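Local atomic coordinates of 'Carboxyl esterase 2 (PDB entry 5MIF), a protein that probably hydrolyses carboxylic esters as an archaeal-like carboxylesterase of the alpha/beta hydrolase fold, from a mycorrhizal truffle. Residues 132-137 and 333-338; 157-162 and 249-254; 167-170 and 176-179. One frame throughout, in Å; residues are numbered along the deposited sequence.

Contact 1. Residues 132-137 and 333-338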
ATOM      1  N   ILE A 132      -7.175 -17.154  -0.574  1.00 36.36           N
ATOM      2  CA  ILE A 132      -8.008 -17.441   0.580  1.00 37.12           C
ATOM      3  C   ILE A 132      -7.159 -17.757   1.816  1.00 39.53           C
ATOM      4  O   ILE A 132      -7.443 -17.285   2.924  1.00 39.14           O
ATOM      5  CB  ILE A 132      -8.964 -18.605   0.305  1.00 41.55           C
ATOM      6  CG1 ILE A 132      -9.982 -18.215  -0.762  1.00 42.85           C
ATOM      7  CG2 ILE A 132      -9.713 -18.991   1.562  1.00 37.44           C
ATOM      8  CD1 ILE A 132     -10.754 -19.402  -1.282  1.00 44.39           C
ATOM      9  N   THR A 133      -6.116 -18.555   1.618  1.00 38.13           N
ATOM     10  CA  THR A 133      -5.199 -18.915   2.701  1.00 43.06           C
ATOM     11  C   THR A 133      -4.501 -17.685   3.290  1.00 38.27           C
ATOM     12  O   THR A 133      -4.452 -17.512   4.506  1.00 40.41           O
ATOM     13  CB  THR A 133      -4.121 -19.893   2.211  1.00 43.19           C
ATOM     14  OG1 THR A 133      -4.745 -21.044   1.631  1.00 40.29           O
ATOM     15  CG2 THR A 133      -3.210 -20.301   3.364  1.00 46.39           C
ATOM     16  N   ASN A 134      -3.975 -16.840   2.408  1.00 36.24           N
ATOM     17  CA  ASN A 134      -3.354 -15.583   2.797  1.00 40.78           C
ATOM     18  C   ASN A 134      -4.321 -14.709   3.609  1.00 42.15           C
ATOM     19  O   ASN A 134      -3.950 -14.177   4.651  1.00 43.05           O
ATOM     20  CB  ASN A 134      -2.858 -14.830   1.553  1.00 42.56           C
ATOM     21  CG  ASN A 134      -1.533 -15.359   1.044  1.00 52.82           C
ATOM     22  OD1 ASN A 134      -0.746 -15.909   1.817  1.00 61.29           O
ATOM     23  ND2 ASN A 134      -1.277 -15.212  -0.260  1.00 48.05           N
ATOM     24  N   LEU A 135      -5.548 -14.553   3.119  1.00 40.13           N
ATOM     25  CA  LEU A 135      -6.577 -13.777   3.801  1.00 38.26           C
ATOM     26  C   LEU A 135      -6.846 -14.344   5.181  1.00 41.89           C
ATOM     27  O   LEU A 135      -6.959 -13.610   6.164  1.00 41.61           O
ATOM     28  CB  LEU A 135      -7.871 -13.769   2.988  1.00 37.78           C
ATOM     29  CG  LEU A 135      -7.902 -12.818   1.793  1.00 38.69           C
ATOM     30  CD1 LEU A 135      -9.276 -12.884   1.146  1.00 38.20           C
ATOM     31  CD2 LEU A 135      -7.560 -11.387   2.229  1.00 36.99           C
ATOM     32  N   ILE A 136      -6.983 -15.661   5.255  1.00 40.89           N
ATOM     33  CA  ILE A 136      -7.250 -16.285   6.536  1.00 38.72           C
ATOM     34  C   ILE A 136      -6.052 -16.134   7.472  1.00 42.04           C
ATOM     35  O   ILE A 136      -6.229 -15.828   8.652  1.00 41.62           O
ATOM     36  CB  ILE A 136      -7.615 -17.758   6.382  1.00 42.60           C
ATOM     37  CG1 ILE A 136      -9.016 -17.862   5.771  1.00 39.64           C
ATOM     38  CG2 ILE A 136      -7.580 -18.473   7.740  1.00 42.21           C
ATOM     39  CD1 ILE A 136      -9.463 -19.261   5.547  1.00 41.07           C
ATOM     40  N   ARG A 137      -4.838 -16.320   6.954  1.00 42.19           N
ATOM     41  CA  ARG A 137      -3.659 -16.194   7.807  1.00 42.81           C
ATOM     42  C   ARG A 137      -3.557 -14.784   8.375  1.00 42.25           C
ATOM     43  O   ARG A 137      -3.376 -14.623   9.575  1.00 40.47           O
ATOM     44  CB  ARG A 137      -2.365 -16.529   7.064  1.00 46.69           C
ATOM     45  CG  ARG A 137      -1.140 -16.570   8.006  1.00 46.59           C
ATOM     46  CD  ARG A 137       0.151 -16.292   7.276  1.00 49.33           C
ATOM     47  NE  ARG A 137       0.163 -16.948   5.975  1.00 59.23           N
ATOM     48  CZ  ARG A 137       0.203 -16.301   4.812  1.00 60.09           C
ATOM     49  NH1 ARG A 137       0.232 -14.966   4.787  1.00 61.02           N
ATOM     50  NH2 ARG A 137       0.206 -16.984   3.675  1.00 57.33           N
ATOM     51  N   ALA A 333       3.338  -7.419  -0.219  1.00 38.77           N
ATOM     52  CA  ALA A 333       3.109  -6.410   0.808  1.00 43.29           C
ATOM     53  C   ALA A 333       1.642  -5.997   0.839  1.00 42.02           C
ATOM     54  O   ALA A 333       1.050  -5.830   1.911  1.00 40.69           O
ATOM     55  CB  ALA A 333       4.005  -5.194   0.578  1.00 38.60           C
ATOM     56  N   THR A 334       1.044  -5.847  -0.335  1.00 37.42           N
ATOM     57  CA  THR A 334      -0.321  -5.349  -0.364  1.00 40.53           C
ATOM     58  C   THR A 334      -1.315  -6.446  -0.004  1.00 40.51           C
ATOM     59  O   THR A 334      -2.361  -6.171   0.582  1.00 37.82           O
ATOM     60  CB  THR A 334      -0.657  -4.735  -1.726  1.00 38.85           C
ATOM     61  OG1 THR A 334      -0.541  -5.729  -2.730  1.00 47.40           O
ATOM     62  CG2 THR A 334       0.339  -3.624  -2.037  1.00 41.65           C
ATOM     63  N   ILE A 335      -0.971  -7.697  -0.296  1.00 41.62           N
ATOM     64  CA  ILE A 335      -1.830  -8.804   0.107  1.00 38.55           C
ATOM     65  C   ILE A 335      -1.900  -8.908   1.631  1.00 36.69           C
ATOM     66  O   ILE A 335      -2.979  -9.086   2.194  1.00 36.54           O
ATOM     67  CB  ILE A 335      -1.359 -10.142  -0.509  1.00 40.58           C
ATOM     68  CG1 ILE A 335      -1.642 -10.137  -2.022  1.00 45.84           C
ATOM     69  CG2 ILE A 335      -2.090 -11.322   0.123  1.00 34.08           C
ATOM     70  CD1 ILE A 335      -0.938 -11.242  -2.792  1.00 40.13           C
ATOM     71  N   GLU A 336      -0.774  -8.766   2.320  1.00 39.24           N
ATOM     72  CA  GLU A 336      -0.862  -8.813   3.776  1.00 44.82           C
ATOM     73  C   GLU A 336      -1.506  -7.540   4.339  1.00 38.09           C
ATOM     74  O   GLU A 336      -2.213  -7.613   5.335  1.00 40.57           O
ATOM     75  CB  GLU A 336       0.509  -9.081   4.408  1.00 48.83           C
ATOM     76  CG  GLU A 336       1.662  -8.385   3.768  1.00 49.93           C
ATOM     77  CD  GLU A 336       2.970  -9.166   3.917  1.00 53.74           C
ATOM     78  OE1 GLU A 336       2.928 -10.382   4.221  1.00 54.37           O
ATOM     79  OE2 GLU A 336       4.042  -8.561   3.710  1.00 51.71           O
ATOM     80  N   LEU A 337      -1.305  -6.396   3.687  1.00 38.76           N
ATOM     81  CA  LEU A 337      -2.009  -5.168   4.076  1.00 40.40           C
ATOM     82  C   LEU A 337      -3.521  -5.408   4.058  1.00 39.38           C
ATOM     83  O   LEU A 337      -4.240  -5.086   5.021  1.00 38.35           O
ATOM     84  CB  LEU A 337      -1.656  -4.000   3.143  1.00 38.90           C
ATOM     85  CG  LEU A 337      -2.397  -2.683   3.429  1.00 45.66           C
ATOM     86  CD1 LEU A 337      -2.021  -2.128   4.795  1.00 43.53           C
ATOM     87  CD2 LEU A 337      -2.156  -1.644   2.346  1.00 46.11           C
ATOM     88  N   ILE A 338      -3.999  -5.995   2.962  1.00 37.80           N
ATOM     89  CA  ILE A 338      -5.419  -6.295   2.823  1.00 35.62           C
ATOM     90  C   ILE A 338      -5.926  -7.143   3.983  1.00 35.10           C
ATOM     91  O   ILE A 338      -6.901  -6.768   4.645  1.00 34.35           O
ATOM     92  CB  ILE A 338      -5.721  -7.007   1.481  1.00 36.16           C
ATOM     93  CG1 ILE A 338      -5.701  -5.990   0.340  1.00 37.58           C
ATOM     94  CG2 ILE A 338      -7.082  -7.667   1.524  1.00 33.23           C
ATOM     95  CD1 ILE A 338      -5.581  -6.607  -1.051  1.00 40.11           C
TER
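Asn134 and Ile335, and a little further along Leu135 and Ile338, join two helices by van der Waals contact, with no hydrogen bond between 132-137 and 333-338. In the first pair the CG2 methyl of Ile335 meets the side of the asparagine: Asn134 CB lies 3.9 Å from Ile335 CG2, and Asn134 ND2 is 4.0 Å from the same methyl. With Ile335 CG1 beside its own backbone N (chi1 -71°), CG2 is the branch that faces the other helix. The second pair is apolar, methyl against methyl, Leu135 CD2 to Ile338 CG2 at 3.8 Å, the two side chains meeting at a slant. The helices run close here, Asn134 CA and Glu336 CA being 7.3 Å apart.

Opposite charges face each other only at a distance: Arg137 NH1 is 5.3 Å from Glu336 OE1, too far for a salt bridge. The glutamate instead pairs with Lys341 and Lys344 of the second subunit.

Helix 329-345 thus reaches the subunit interface, where Leu337 packs on Ala333 of the second subunit. Helix 129-139 lies against the sheet, its Ile132 and Ile136 resting on Tyr95 of strand 90-97 and on Phe145 and Val143 of strand 142-147.

Contact 2. Residues 157-162 and 249-254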
ATOM      1  N   PRO A 157     -27.782 -10.119 -14.831  1.00 38.52           N
ATOM      2  CA  PRO A 157     -27.313  -9.845 -13.468  1.00 38.09           C
ATOM      3  C   PRO A 157     -27.375 -11.052 -12.539  1.00 35.97           C
ATOM      4  O   PRO A 157     -27.429 -10.882 -11.320  1.00 38.37           O
ATOM      5  CB  PRO A 157     -28.301  -8.776 -12.992  1.00 38.37           C
ATOM      6  CG  PRO A 157     -29.599  -9.236 -13.608  1.00 43.56           C
ATOM      7  CD  PRO A 157     -29.232  -9.868 -14.953  1.00 36.98           C
ATOM      8  N   VAL A 158     -27.399 -12.256 -13.094  1.00 37.12           N
ATOM      9  CA  VAL A 158     -27.592 -13.434 -12.266  1.00 33.54           C
ATOM     10  C   VAL A 158     -26.420 -13.687 -11.285  1.00 34.36           C
ATOM     11  O   VAL A 158     -26.669 -13.936 -10.105  1.00 34.90           O
ATOM     12  CB  VAL A 158     -27.877 -14.683 -13.154  1.00 36.81           C
ATOM     13  CG1 VAL A 158     -27.871 -15.960 -12.328  1.00 33.12           C
ATOM     14  CG2 VAL A 158     -29.232 -14.514 -13.845  1.00 34.90           C
ATOM     15  N   PRO A 159     -25.152 -13.614 -11.748  1.00 36.62           N
ATOM     16  CA  PRO A 159     -24.086 -13.794 -10.745  1.00 34.07           C
ATOM     17  C   PRO A 159     -24.135 -12.714  -9.640  1.00 38.84           C
ATOM     18  O   PRO A 159     -23.894 -13.029  -8.462  1.00 36.33           O
ATOM     19  CB  PRO A 159     -22.798 -13.698 -11.567  1.00 36.52           C
ATOM     20  CG  PRO A 159     -23.226 -14.091 -12.993  1.00 34.97           C
ATOM     21  CD  PRO A 159     -24.609 -13.492 -13.120  1.00 35.64           C
ATOM     22  N   ASN A 160     -24.454 -11.478 -10.017  1.00 33.25           N
ATOM     23  CA  ASN A 160     -24.640 -10.407  -9.051  1.00 33.90           C
ATOM     24  C   ASN A 160     -25.693 -10.758  -8.005  1.00 38.79           C
ATOM     25  O   ASN A 160     -25.471 -10.588  -6.802  1.00 35.61           O
ATOM     26  CB  ASN A 160     -25.046  -9.121  -9.766  1.00 34.40           C
ATOM     27  CG  ASN A 160     -24.148  -8.815 -10.954  1.00 38.64           C
ATOM     28  OD1 ASN A 160     -24.081  -9.592 -11.905  1.00 36.02           O
ATOM     29  ND2 ASN A 160     -23.466  -7.680 -10.909  1.00 33.66           N
ATOM     30  N   GLU A 161     -26.845 -11.237  -8.472  1.00 37.08           N
ATOM     31  CA  GLU A 161     -27.954 -11.555  -7.580  1.00 33.44           C
ATOM     32  C   GLU A 161     -27.676 -12.818  -6.778  1.00 36.22           C
ATOM     33  O   GLU A 161     -28.166 -12.959  -5.658  1.00 36.30           O
ATOM     34  CB  GLU A 161     -29.264 -11.676  -8.359  1.00 34.74           C
ATOM     35  CG  GLU A 161     -29.731 -10.359  -9.007  1.00 36.63           C
ATOM     36  CD  GLU A 161     -30.167  -9.290  -8.004  1.00 37.43           C
ATOM     37  OE1 GLU A 161     -30.347  -9.599  -6.810  1.00 42.77           O
ATOM     38  OE2 GLU A 161     -30.373  -8.132  -8.420  1.00 41.81           O
ATOM     39  N   GLN A 162     -26.910 -13.746  -7.350  1.00 34.78           N
ATOM     40  CA  GLN A 162     -26.488 -14.917  -6.589  1.00 34.12           C
ATOM     41  C   GLN A 162     -25.650 -14.465  -5.396  1.00 35.79           C
ATOM     42  O   GLN A 162     -25.882 -14.893  -4.266  1.00 37.19           O
ATOM     43  CB  GLN A 162     -25.664 -15.880  -7.452  1.00 36.55           C
ATOM     44  CG  GLN A 162     -26.479 -16.732  -8.422  1.00 40.26           C
ATOM     45  CD  GLN A 162     -25.618 -17.745  -9.152  1.00 40.49           C
ATOM     46  OE1 GLN A 162     -24.548 -17.410  -9.660  1.00 37.25           O
ATOM     47  NE2 GLN A 162     -26.064 -18.999  -9.173  1.00 39.27           N
ATOM     48  N   SER A 249     -18.490  -9.487 -23.155  1.00 48.22           N
ATOM     49  CA  SER A 249     -19.473  -9.953 -24.137  1.00 50.94           C
ATOM     50  C   SER A 249     -20.198 -11.210 -23.654  1.00 46.89           C
ATOM     51  O   SER A 249     -21.329 -11.457 -24.059  1.00 49.78           O
ATOM     52  CB  SER A 249     -18.812 -10.207 -25.503  1.00 46.85           C
ATOM     53  OG  SER A 249     -18.084 -11.421 -25.504  1.00 52.12           O
ATOM     54  N   LEU A 250     -19.561 -12.002 -22.793  1.00 47.11           N
ATOM     55  CA  LEU A 250     -20.232 -13.172 -22.225  1.00 44.87           C
ATOM     56  C   LEU A 250     -21.080 -12.814 -21.010  1.00 46.28           C
ATOM     57  O   LEU A 250     -22.149 -13.397 -20.799  1.00 42.19           O
ATOM     58  CB  LEU A 250     -19.228 -14.255 -21.831  1.00 47.39           C
ATOM     59  CG  LEU A 250     -18.426 -14.891 -22.962  1.00 52.34           C
ATOM     60  CD1 LEU A 250     -17.757 -16.160 -22.472  1.00 48.08           C
ATOM     61  CD2 LEU A 250     -19.329 -15.168 -24.148  1.00 49.63           C
ATOM     62  N   PHE A 251     -20.600 -11.862 -20.212  1.00 43.48           N
ATOM     63  CA  PHE A 251     -21.266 -11.475 -18.970  1.00 40.82           C
ATOM     64  C   PHE A 251     -22.403 -10.487 -19.248  1.00 38.35           C
ATOM     65  O   PHE A 251     -23.496 -10.624 -18.714  1.00 40.16           O
ATOM     66  CB  PHE A 251     -20.233 -10.879 -17.997  1.00 36.95           C
ATOM     67  CG  PHE A 251     -20.813 -10.369 -16.711  1.00 38.43           C
ATOM     68  CD1 PHE A 251     -21.434 -11.240 -15.819  1.00 37.63           C
ATOM     69  CD2 PHE A 251     -20.683  -9.028 -16.360  1.00 36.38           C
ATOM     70  CE1 PHE A 251     -21.949 -10.782 -14.617  1.00 34.77           C
ATOM     71  CE2 PHE A 251     -21.196  -8.560 -15.159  1.00 37.88           C
ATOM     72  CZ  PHE A 251     -21.825  -9.438 -14.281  1.00 35.02           C
ATOM     73  N   THR A 252     -22.142  -9.518 -20.121  1.00 41.10           N
ATOM     74  CA  THR A 252     -23.150  -8.553 -20.548  1.00 41.57           C
ATOM     75  C   THR A 252     -23.230  -8.533 -22.083  1.00 45.81           C
ATOM     76  O   THR A 252     -22.744  -7.595 -22.717  1.00 43.78           O
ATOM     77  CB  THR A 252     -22.845  -7.124 -20.034  1.00 41.96           C
ATOM     78  OG1 THR A 252     -21.459  -6.819 -20.268  1.00 42.42           O
ATOM     79  CG2 THR A 252     -23.131  -7.006 -18.543  1.00 42.36           C
ATOM     80  N   PRO A 253     -23.830  -9.585 -22.681  1.00 44.81           N
ATOM     81  CA  PRO A 253     -23.959  -9.682 -24.141  1.00 49.39           C
ATOM     82  C   PRO A 253     -24.732  -8.508 -24.748  1.00 45.23           C
ATOM     83  O   PRO A 253     -24.465  -8.130 -25.882  1.00 47.53           O
ATOM     84  CB  PRO A 253     -24.707 -11.007 -24.346  1.00 44.69           C
ATOM     85  CG  PRO A 253     -25.315 -11.336 -23.015  1.00 44.69           C
ATOM     86  CD  PRO A 253     -24.369 -10.779 -22.003  1.00 36.92           C
ATOM     87  N   ASP A 254     -25.681  -7.947 -24.004  1.00 47.32           N
ATOM     88  CA  ASP A 254     -26.385  -6.745 -24.440  1.00 46.81           C
ATOM     89  C   ASP A 254     -25.627  -5.509 -23.941  1.00 50.70           C
ATOM     90  O   ASP A 254     -25.622  -5.233 -22.745  1.00 50.16           O
ATOM     91  CB  ASP A 254     -27.830  -6.746 -23.924  1.00 45.30           C
ATOM     92  CG  ASP A 254     -28.635  -5.530 -24.388  1.00 45.50           C
ATOM     93  OD1 ASP A 254     -28.087  -4.660 -25.093  1.00 50.73           O
ATOM     94  OD2 ASP A 254     -29.819  -5.427 -24.008  1.00 47.37           O
TER
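This is a buried contact made by one aromatic side chain, in which Phe251, the last residue of helix 241-251, reaches the first turn of helix 158-173. The ring is met at its edge by two consecutive residues, Pro159 and Asn160. Pro159 CG sits in the ring plane, 3.9 Å from Phe251 CE1. Beside it the asparagine oxygen comes up to the same edge, Asn160 OD1 lying 3.3 Å from Phe251 CZ and 3.6 Å from Phe251 CE1. This oxygen stays near the ring plane, and the amide and ring planes are only 18° apart, so it meets the C-H rim and not the pi face. With CG anti to the backbone N (chi1 177°), the phenylalanine extends from the helix end to this edge.

In the alpha/beta hydrolase fold helix 158-173 is one of those flanking the central sheet, and helix 191-206, which follows the presumed nucleophile elbow, adjoins it here. That neighbour holds the other end of the amide: Asn160 ND2 bonds to Ser198 OG and Glu194 OE2. OD1, buried here, has no hydrogen-bond partner in the model; the weakly positive C-H edge of Phe251 is probably a mildly favourable neighbour. Phe251 is further fixed by a stack with Trp120 and by backbone hydrogen bonding to Tyr156, just ahead of Pro157 and its cis peptide bond.

Contact 3. Residues 167-170 and 176-179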
ATOM      1  N   VAL A 167     -25.182 -13.432   0.447  1.00 37.26           N
ATOM      2  CA  VAL A 167     -24.899 -12.543   1.571  1.00 39.38           C
ATOM      3  C   VAL A 167     -26.114 -12.429   2.491  1.00 41.42           C
ATOM      4  O   VAL A 167     -25.973 -12.482   3.721  1.00 39.95           O
ATOM      5  CB  VAL A 167     -24.439 -11.152   1.092  1.00 38.37           C
ATOM      6  CG1 VAL A 167     -24.409 -10.152   2.257  1.00 37.49           C
ATOM      7  CG2 VAL A 167     -23.069 -11.270   0.447  1.00 32.86           C
ATOM      8  N   GLN A 168     -27.307 -12.307   1.908  1.00 37.56           N
ATOM      9  CA  GLN A 168     -28.524 -12.195   2.723  1.00 40.99           C
ATOM     10  C   GLN A 168     -28.713 -13.446   3.583  1.00 42.08           C
ATOM     11  O   GLN A 168     -29.163 -13.362   4.731  1.00 44.52           O
ATOM     12  CB  GLN A 168     -29.763 -11.970   1.848  1.00 41.91           C
ATOM     13  CG  GLN A 168     -29.710 -10.732   0.947  1.00 41.52           C
ATOM     14  CD  GLN A 168     -29.116  -9.501   1.625  1.00 42.48           C
ATOM     15  OE1 GLN A 168     -29.672  -8.984   2.596  1.00 42.59           O
ATOM     16  NE2 GLN A 168     -27.981  -9.033   1.116  1.00 35.50           N
ATOM     17  N   TRP A 169     -28.386 -14.601   3.014  1.00 40.41           N
ATOM     18  CA  TRP A 169     -28.418 -15.856   3.747  1.00 42.13           C
ATOM     19  C   TRP A 169     -27.418 -15.861   4.901  1.00 41.82           C
ATOM     20  O   TRP A 169     -27.741 -16.292   6.003  1.00 44.19           O
ATOM     21  CB  TRP A 169     -28.128 -17.036   2.813  1.00 41.84           C
ATOM     22  CG  TRP A 169     -28.305 -18.370   3.483  1.00 44.90           C
ATOM     23  CD1 TRP A 169     -29.425 -19.150   3.464  1.00 44.96           C
ATOM     24  CD2 TRP A 169     -27.338 -19.076   4.279  1.00 43.61           C
ATOM     25  NE1 TRP A 169     -29.217 -20.292   4.197  1.00 42.21           N
ATOM     26  CE2 TRP A 169     -27.947 -20.272   4.708  1.00 42.50           C
ATOM     27  CE3 TRP A 169     -26.017 -18.811   4.672  1.00 43.46           C
ATOM     28  CZ2 TRP A 169     -27.283 -21.209   5.503  1.00 42.25           C
ATOM     29  CZ3 TRP A 169     -25.358 -19.741   5.468  1.00 46.85           C
ATOM     30  CH2 TRP A 169     -25.994 -20.926   5.873  1.00 46.02           C
ATOM     31  N   LEU A 170     -26.201 -15.400   4.631  1.00 41.96           N
ATOM     32  CA  LEU A 170     -25.153 -15.330   5.644  1.00 40.36           C
ATOM     33  C   LEU A 170     -25.603 -14.423   6.784  1.00 45.18           C
ATOM     34  O   LEU A 170     -25.377 -14.729   7.950  1.00 47.21           O
ATOM     35  CB  LEU A 170     -23.842 -14.825   5.037  1.00 42.53           C
ATOM     36  CG  LEU A 170     -22.615 -14.696   5.957  1.00 42.85           C
ATOM     37  CD1 LEU A 170     -22.225 -16.034   6.550  1.00 41.81           C
ATOM     38  CD2 LEU A 170     -21.428 -14.071   5.233  1.00 39.85           C
ATOM     39  N   LYS A 176     -25.229 -19.229  13.439  1.00 52.50           N
ATOM     40  CA  LYS A 176     -25.329 -20.667  13.657  1.00 52.47           C
ATOM     41  C   LYS A 176     -24.131 -21.419  13.105  1.00 50.40           C
ATOM     42  O   LYS A 176     -23.897 -22.577  13.452  1.00 52.83           O
ATOM     43  CB  LYS A 176     -26.587 -21.185  12.957  1.00 55.08           C
ATOM     44  CG  LYS A 176     -27.861 -20.477  13.375  1.00 60.50           C
ATOM     45  CD  LYS A 176     -29.009 -20.868  12.462  1.00 66.57           C
ATOM     46  CE  LYS A 176     -30.325 -20.284  12.935  1.00 69.89           C
ATOM     47  NZ  LYS A 176     -31.342 -20.388  11.864  1.00 71.48           N
ATOM     48  N   LEU A 177     -23.337 -20.739  12.289  1.00 52.19           N
ATOM     49  CA  LEU A 177     -22.111 -21.321  11.756  1.00 50.27           C
ATOM     50  C   LEU A 177     -20.879 -20.808  12.488  1.00 48.42           C
ATOM     51  O   LEU A 177     -19.750 -21.149  12.135  1.00 50.01           O
ATOM     52  CB  LEU A 177     -21.988 -21.025  10.263  1.00 52.85           C
ATOM     53  CG  LEU A 177     -23.075 -21.635   9.379  1.00 51.91           C
ATOM     54  CD1 LEU A 177     -22.910 -21.151   7.952  1.00 51.47           C
ATOM     55  CD2 LEU A 177     -23.038 -23.156   9.460  1.00 53.92           C
ATOM     56  N   GLY A 178     -21.098 -19.966  13.492  1.00 49.72           N
ATOM     57  CA  GLY A 178     -19.998 -19.496  14.313  1.00 46.34           C
ATOM     58  C   GLY A 178     -19.338 -18.238  13.779  1.00 45.22           C
ATOM     59  O   GLY A 178     -18.194 -17.953  14.118  1.00 48.26           O
ATOM     60  N   VAL A 179     -20.038 -17.497  12.924  1.00 44.59           N
ATOM     61  CA  VAL A 179     -19.505 -16.227  12.449  1.00 45.59           C
ATOM     62  C   VAL A 179     -20.451 -15.112  12.843  1.00 45.09           C
ATOM     63  O   VAL A 179     -21.630 -15.338  13.123  1.00 43.62           O
ATOM     64  CB  VAL A 179     -19.281 -16.195  10.915  1.00 41.37           C
ATOM     65  CG1 VAL A 179     -18.340 -17.309  10.492  1.00 42.58           C
ATOM     66  CG2 VAL A 179     -20.608 -16.282  10.173  1.00 40.47           C
TER
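Trp169 and Leu177 meet at the rim of the indole, while Leu170 and Val179 touch one residue on in the helix and two residues on in 176-179. The tryptophan side chain leaves the helix opposite its own N (chi1 -173°), and a chi2 of 95° turns the indole plane nearly perpendicular to the plane of CA, CB and CG, carrying its six-membered ring toward the turn. Leu177 answers with one methyl. Its CD1 lies in the plane of the indole, 3.7 Å from Trp169 CH2 and 3.8 Å from Trp169 CZ3, so it abuts two neighbouring carbons of the edge and does not lie on a face. The two side chains cross at about a right angle.

Leu170 has a similar first torsion to Trp169, but a chi2 of 61° brings CD1 up to the valine. Leu170 CD1 and Val179 CG2 are 4.0 Å apart, a looser touch, again between side chains set nearly square. CG2 is the valine branch that reaches the leucine. Between Leu177 and Val179, Gly178 has a positive phi, and the CB atoms of both flanking residues point toward the helix. No hydrogen bond links 167-170 with 176-179.

The chain therefore folds back on the last turns of helix 158-173 as it enters strand 179-180. Trp169 and Leu177 share Leu80 of strand 75-82, and Leu170 and Val179 share Val111 of strand 109-115.

Overall arrangement
Contacts 2 and 3 both use helix 158-173: contact 2 holds its first turn, contact 3 a later part, with centres 25 Å apart and nearest atoms about 5 Å apart. Contact 1 lies on the opposite side of the chain's centre from contact 2, with 28 Å between their centres, and 22 Å from the centre of contact 3. Along the chain the three are nested, 3 within the loop closed by 2, and 2 within that closed by 1. The probable catalytic triad, Ser190, His317 and Asp287, belongs to none of them; contact 2 adjoins helix 191-206, which starts just after that serine, whereas contact 1 borders the second subunit.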